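Local coordinates for DNA mismatch repair protein MutS (Thermus aquaticus, PDB 1EWQ), which takes part in DNA mismatch repair, binding mismatched DNA and hydrolysing ATP weakly, at residues Leu572-Asn585 with Arg688-Thr701. Residues are numbered along the deposited sequence; the frame is centred on the assembly and turned at random.
Sequences LEMAHELVLITGPN and RAYTLFATHYFELT. With SO4 (sulfate ion), chain F.
Strands 578-582 and 690-694 run parallel, Val579 N giving a hydrogen bond to Thr691 O (2.7 Å) and Val579 O receiving Phe693 N; Ile581 N donates to Phe693 O, and Ile581 O accepts from Thr695 N. On one face of the sheet, Val579 CG1 lies alongside Leu692 CD2 (3.7 Å), with Met574 (selenomethionine), whose SE meets the same methyl at an oblique angle, and helix 589-603 beyond; on the other, Leu580 lies beside Phe693, CD2 to CB 3.8 Å. Aromatic and polar groups close the start of the pair. With CG anti to its carbonyl carbon (chi1 -62°), His576 directs ND1 in the ring plane to Arg688 O (2.9 Å), while Tyr690 OH and Arg688 NH1 cover opposite faces of the imidazole. Tyr690 OH is hydrogen-bonded to Asp549 O, and His576 N lies over one face of its ring, toward the rim; a leucine here would probably leave Asp549 O without its hydroxyl partner and the imidazole without the phenol oxygen over that face. Past the strands, His696 ND1 donates to sulfate O3 (3.0 Å), and a water links this oxygen to Gly583 N. The sheet thus sets His696 beside Gly583 of the predicted ATP-binding P-loop; the sulfate, probably from the crystallisation liquor and also bound by the second subunit, is consistent with a phosphate-accepting site.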
loop_
_atom_site.group_PDB
_atom_site.type_symbol
_atom_site.label_atom_id
_atom_site.label_comp_id
_atom_site.label_asym_id
_atom_site.label_seq_id
_atom_site.Cartn_x
_atom_site.Cartn_y
_atom_site.Cartn_z
ATOM N N LEU C 572 -32.450 17.846 20.477
ATOM C CA LEU C 572 -32.635 16.574 21.131
ATOM C C LEU C 572 -32.773 16.774 22.624
ATOM O O LEU C 572 -31.988 17.500 23.236
ATOM C CB LEU C 572 -31.458 15.624 20.861
ATOM C CG LEU C 572 -31.598 14.276 21.577
ATOM C CD1 LEU C 572 -32.851 13.577 21.094
ATOM C CD2 LEU C 572 -30.367 13.420 21.332
ATOM N N GLU C 573 -33.798 16.148 23.188
ATOM C CA GLU C 573 -34.048 16.162 24.622
ATOM C C GLU C 573 -34.176 14.701 25.006
ATOM O O GLU C 573 -34.900 13.951 24.349
ATOM C CB GLU C 573 -35.337 16.892 24.971
ATOM C CG GLU C 573 -35.202 18.385 25.000
ATOM C CD GLU C 573 -36.197 19.017 25.945
ATOM O OE1 GLU C 573 -36.137 18.713 27.157
ATOM O OE2 GLU C 573 -37.036 19.815 25.484
HETATM N N MSE C 574 -33.467 14.308 26.060
HETATM C CA MSE C 574 -33.446 12.925 26.531
HETATM C C MSE C 574 -33.173 12.842 28.021
HETATM O O MSE C 574 -32.304 13.545 28.546
HETATM C CB MSE C 574 -32.332 12.142 25.843
HETATM C CG MSE C 574 -32.647 11.588 24.492
HETATM SE SE MSE C 574 -31.399 10.159 24.199
HETATM C CE MSE C 574 -32.276 8.796 25.200
ATOM N N ALA C 575 -33.874 11.942 28.696
ATOM C CA ALA C 575 -33.685 11.774 30.131
ATOM C C ALA C 575 -33.922 10.318 30.486
ATOM O O ALA C 575 -35.016 9.951 30.907
ATOM C CB ALA C 575 -34.659 12.668 30.891
ATOM N N HIS C 576 -32.894 9.492 30.309
ATOM C CA HIS C 576 -33.008 8.065 30.602
ATOM C C HIS C 576 -34.210 7.538 29.839
ATOM O O HIS C 576 -34.993 6.762 30.367
ATOM C CB HIS C 576 -33.216 7.839 32.106
ATOM C CG HIS C 576 -32.083 8.324 32.957
ATOM N ND1 HIS C 576 -30.919 7.605 33.133
ATOM C CD2 HIS C 576 -31.930 9.466 33.669
ATOM C CE1 HIS C 576 -30.100 8.285 33.915
ATOM N NE2 HIS C 576 -30.689 9.418 34.253
ATOM N N GLU C 577 -34.348 7.973 28.592
ATOM C CA GLU C 577 -35.462 7.572 27.739
ATOM C C GLU C 577 -35.076 6.664 26.565
ATOM O O GLU C 577 -33.919 6.635 26.138
ATOM C CB GLU C 577 -36.155 8.826 27.190
ATOM C CG GLU C 577 -36.879 9.651 28.249
ATOM C CD GLU C 577 -37.276 11.039 27.763
ATOM O OE1 GLU C 577 -36.373 11.855 27.474
ATOM O OE2 GLU C 577 -38.496 11.312 27.676
ATOM N N LEU C 578 -36.057 5.914 26.068
ATOM C CA LEU C 578 -35.880 5.039 24.914
ATOM C C LEU C 578 -36.413 5.886 23.762
ATOM O O LEU C 578 -37.625 6.047 23.612
ATOM C CB LEU C 578 -36.741 3.787 25.061
ATOM C CG LEU C 578 -36.555 2.604 24.109
ATOM C CD1 LEU C 578 -37.923 2.029 23.813
ATOM C CD2 LEU C 578 -35.874 3.006 22.826
ATOM N N VAL C 579 -35.510 6.439 22.960
ATOM C CA VAL C 579 -35.899 7.303 21.851
ATOM C C VAL C 579 -35.861 6.589 20.511
ATOM O O VAL C 579 -34.792 6.283 19.996
ATOM C CB VAL C 579 -34.965 8.540 21.775
ATOM C CG1 VAL C 579 -35.310 9.387 20.570
ATOM C CG2 VAL C 579 -35.081 9.357 23.048
ATOM N N LEU C 580 -37.026 6.327 19.941
ATOM C CA LEU C 580 -37.084 5.651 18.654
ATOM C C LEU C 580 -37.130 6.709 17.574
ATOM O O LEU C 580 -37.839 7.714 17.715
ATOM C CB LEU C 580 -38.334 4.783 18.553
ATOM C CG LEU C 580 -38.481 3.646 19.562
ATOM C CD1 LEU C 580 -39.894 3.114 19.481
ATOM C CD2 LEU C 580 -37.460 2.542 19.269
ATOM N N ILE C 581 -36.368 6.486 16.504
ATOM C CA ILE C 581 -36.328 7.415 15.386
ATOM C C ILE C 581 -36.689 6.678 14.106
ATOM O O ILE C 581 -35.880 5.936 13.552
ATOM C CB ILE C 581 -34.928 8.041 15.223
ATOM C CG1 ILE C 581 -34.523 8.729 16.525
ATOM C CG2 ILE C 581 -34.930 9.024 14.073
ATOM C CD1 ILE C 581 -33.130 9.309 16.524
ATOM N N THR C 582 -37.917 6.885 13.650
ATOM C CA THR C 582 -38.405 6.247 12.436
ATOM C C THR C 582 -38.176 7.160 11.232
ATOM O O THR C 582 -37.742 8.295 11.380
ATOM C CB THR C 582 -39.916 5.899 12.570
ATOM O OG1 THR C 582 -40.606 6.982 13.208
ATOM C CG2 THR C 582 -40.097 4.639 13.396
ATOM N N GLY C 583 -38.459 6.652 10.041
ATOM C CA GLY C 583 -38.261 7.436 8.838
ATOM C C GLY C 583 -37.299 6.717 7.909
ATOM O O GLY C 583 -36.631 5.770 8.323
ATOM N N PRO C 584 -37.190 7.156 6.648
ATOM C CA PRO C 584 -36.300 6.532 5.669
ATOM C C PRO C 584 -34.836 6.815 5.898
ATOM O O PRO C 584 -34.469 7.720 6.642
ATOM C CB PRO C 584 -36.773 7.136 4.360
ATOM C CG PRO C 584 -37.085 8.537 4.777
ATOM C CD PRO C 584 -37.862 8.331 6.064
ATOM N N ASN C 585 -34.001 6.023 5.246
ATOM C CA ASN C 585 -32.564 6.209 5.312
ATOM C C ASN C 585 -32.248 7.377 4.365
ATOM O O ASN C 585 -33.124 7.841 3.635
ATOM C CB ASN C 585 -31.858 4.933 4.850
ATOM C CG ASN C 585 -32.105 3.766 5.781
ATOM O OD1 ASN C 585 -31.637 3.763 6.923
ATOM N ND2 ASN C 585 -32.841 2.769 5.303
ATOM N N ARG C 688 -32.942 1.871 31.746
ATOM C CA ARG C 688 -33.002 3.318 31.933
ATOM C C ARG C 688 -31.821 4.070 31.311
ATOM O O ARG C 688 -31.555 5.223 31.660
ATOM C CB ARG C 688 -33.120 3.683 33.420
ATOM C CG ARG C 688 -34.402 3.189 34.090
ATOM C CD ARG C 688 -34.510 3.652 35.550
ATOM N NE ARG C 688 -35.205 4.937 35.683
ATOM C CZ ARG C 688 -34.623 6.131 35.632
ATOM N NH1 ARG C 688 -33.311 6.230 35.452
ATOM N NH2 ARG C 688 -35.358 7.230 35.764
ATOM N N ALA C 689 -31.113 3.419 30.394
ATOM C CA ALA C 689 -29.997 4.075 29.720
ATOM C C ALA C 689 -30.602 5.083 28.740
ATOM O O ALA C 689 -31.802 5.045 28.473
ATOM C CB ALA C 689 -29.169 3.061 28.965
ATOM N N TYR C 690 -29.786 6.005 28.239
ATOM C CA TYR C 690 -30.263 6.974 27.264
ATOM C C TYR C 690 -30.044 6.263 25.933
ATOM O O TYR C 690 -28.906 6.125 25.465
ATOM C CB TYR C 690 -29.437 8.262 27.299
ATOM C CG TYR C 690 -29.431 9.012 28.616
ATOM C CD1 TYR C 690 -28.898 8.438 29.766
ATOM C CD2 TYR C 690 -29.901 10.329 28.691
ATOM C CE1 TYR C 690 -28.820 9.160 30.964
ATOM C CE2 TYR C 690 -29.831 11.059 29.875
ATOM C CZ TYR C 690 -29.289 10.474 31.008
ATOM O OH TYR C 690 -29.192 11.202 32.179
ATOM N N THR C 691 -31.136 5.817 25.327
ATOM C CA THR C 691 -31.056 5.083 24.086
ATOM C C THR C 691 -31.675 5.773 22.862
ATOM O O THR C 691 -32.816 6.240 22.906
ATOM C CB THR C 691 -31.731 3.689 24.251
ATOM O OG1 THR C 691 -31.124 2.969 25.332
ATOM C CG2 THR C 691 -31.599 2.885 22.989
ATOM N N LEU C 692 -30.897 5.848 21.782
ATOM C CA LEU C 692 -31.381 6.393 20.513
ATOM C C LEU C 692 -31.432 5.147 19.627
ATOM O O LEU C 692 -30.413 4.494 19.392
ATOM C CB LEU C 692 -30.416 7.422 19.916
ATOM C CG LEU C 692 -30.293 8.806 20.552
ATOM C CD1 LEU C 692 -29.275 9.629 19.768
ATOM C CD2 LEU C 692 -31.645 9.509 20.553
ATOM N N PHE C 693 -32.620 4.818 19.147
ATOM C CA PHE C 693 -32.807 3.626 18.338
ATOM C C PHE C 693 -33.430 3.973 16.999
ATOM O O PHE C 693 -34.640 4.185 16.920
ATOM C CB PHE C 693 -33.707 2.648 19.114
ATOM C CG PHE C 693 -33.851 1.286 18.484
ATOM C CD1 PHE C 693 -34.391 0.231 19.227
ATOM C CD2 PHE C 693 -33.462 1.043 17.164
ATOM C CE1 PHE C 693 -34.540 -1.036 18.673
ATOM C CE2 PHE C 693 -33.610 -0.229 16.594
ATOM C CZ PHE C 693 -34.149 -1.267 17.353
ATOM N N ALA C 694 -32.593 4.042 15.961
ATOM C CA ALA C 694 -33.047 4.328 14.604
ATOM C C ALA C 694 -33.583 3.019 14.041
ATOM O O ALA C 694 -32.880 1.999 14.053
ATOM C CB ALA C 694 -31.886 4.821 13.749
ATOM N N THR C 695 -34.809 3.040 13.534
ATOM C CA THR C 695 -35.415 1.821 12.996
ATOM C C THR C 695 -36.501 2.138 11.978
ATOM O O THR C 695 -36.907 3.289 11.837
ATOM C CB THR C 695 -36.043 0.976 14.141
ATOM O OG1 THR C 695 -36.599 -0.238 13.615
ATOM C CG2 THR C 695 -37.138 1.763 14.839
ATOM N N HIS C 696 -36.959 1.112 11.263
ATOM C CA HIS C 696 -38.030 1.270 10.284
ATOM C C HIS C 696 -39.296 0.648 10.850
ATOM O O HIS C 696 -40.381 0.848 10.318
ATOM C CB HIS C 696 -37.690 0.558 8.975
ATOM C CG HIS C 696 -36.567 1.194 8.225
ATOM N ND1 HIS C 696 -36.615 2.500 7.787
ATOM C CD2 HIS C 696 -35.347 0.721 7.874
ATOM C CE1 HIS C 696 -35.471 2.805 7.202
ATOM N NE2 HIS C 696 -34.685 1.744 7.242
ATOM N N TYR C 697 -39.151 -0.116 11.927
ATOM C CA TYR C 697 -40.299 -0.777 12.538
ATOM C C TYR C 697 -41.310 0.185 13.149
ATOM O O TYR C 697 -41.080 0.744 14.228
ATOM C CB TYR C 697 -39.819 -1.753 13.613
ATOM C CG TYR C 697 -39.061 -2.947 13.068
ATOM C CD1 TYR C 697 -38.097 -3.585 13.839
ATOM C CD2 TYR C 697 -39.359 -3.477 11.808
ATOM C CE1 TYR C 697 -37.454 -4.721 13.382
ATOM C CE2 TYR C 697 -38.719 -4.621 11.339
ATOM C CZ TYR C 697 -37.769 -5.238 12.133
ATOM O OH TYR C 697 -37.131 -6.380 11.702
ATOM N N PHE C 698 -42.423 0.397 12.454
ATOM C CA PHE C 698 -43.463 1.269 12.991
ATOM C C PHE C 698 -44.017 0.556 14.222
ATOM O O PHE C 698 -44.496 1.185 15.159
ATOM C CB PHE C 698 -44.606 1.478 11.987
ATOM C CG PHE C 698 -44.287 2.442 10.877
ATOM C CD1 PHE C 698 -43.596 2.021 9.741
ATOM C CD2 PHE C 698 -44.699 3.773 10.960
ATOM C CE1 PHE C 698 -43.322 2.903 8.698
ATOM C CE2 PHE C 698 -44.427 4.669 9.918
ATOM C CZ PHE C 698 -43.737 4.229 8.784
ATOM N N GLU C 699 -43.941 -0.770 14.204
ATOM C CA GLU C 699 -44.441 -1.557 15.312
ATOM C C GLU C 699 -43.802 -1.142 16.644
ATOM O O GLU C 699 -44.470 -1.143 17.673
ATOM C CB GLU C 699 -44.248 -3.065 15.041
ATOM C CG GLU C 699 -43.074 -3.417 14.150
ATOM C CD GLU C 699 -43.367 -3.218 12.666
ATOM O OE1 GLU C 699 -43.923 -4.141 12.016
ATOM O OE2 GLU C 699 -43.044 -2.128 12.160
ATOM N N LEU C 700 -42.527 -0.758 16.625
ATOM C CA LEU C 700 -41.846 -0.341 17.855
ATOM C C LEU C 700 -42.348 1.008 18.377
ATOM O O LEU C 700 -42.272 1.279 19.574
ATOM C CB LEU C 700 -40.332 -0.256 17.636
ATOM C CG LEU C 700 -39.585 -1.565 17.353
ATOM C CD1 LEU C 700 -38.076 -1.294 17.250
ATOM C CD2 LEU C 700 -39.852 -2.546 18.467
ATOM N N THR C 701 -42.868 1.844 17.483
ATOM C CA THR C 701 -43.355 3.170 17.880
ATOM C C THR C 701 -44.565 3.175 18.817
ATOM O O THR C 701 -44.835 4.179 19.478
ATOM C CB THR C 701 -43.734 4.022 16.656
ATOM O OG1 THR C 701 -44.937 3.515 16.071
ATOM C CG2 THR C 701 -42.614 3.991 15.615
HETATM S S SO4 F . -39.448 3.604 5.570
HETATM O O1 SO4 F . -40.591 2.762 5.169
HETATM O O2 SO4 F . -39.674 4.999 5.152
HETATM O O3 SO4 F . -39.306 3.534 7.030
HETATM O O4 SO4 F . -38.228 3.092 4.924
HETATM O O HOH W 1 -39.916 4.094 9.546
#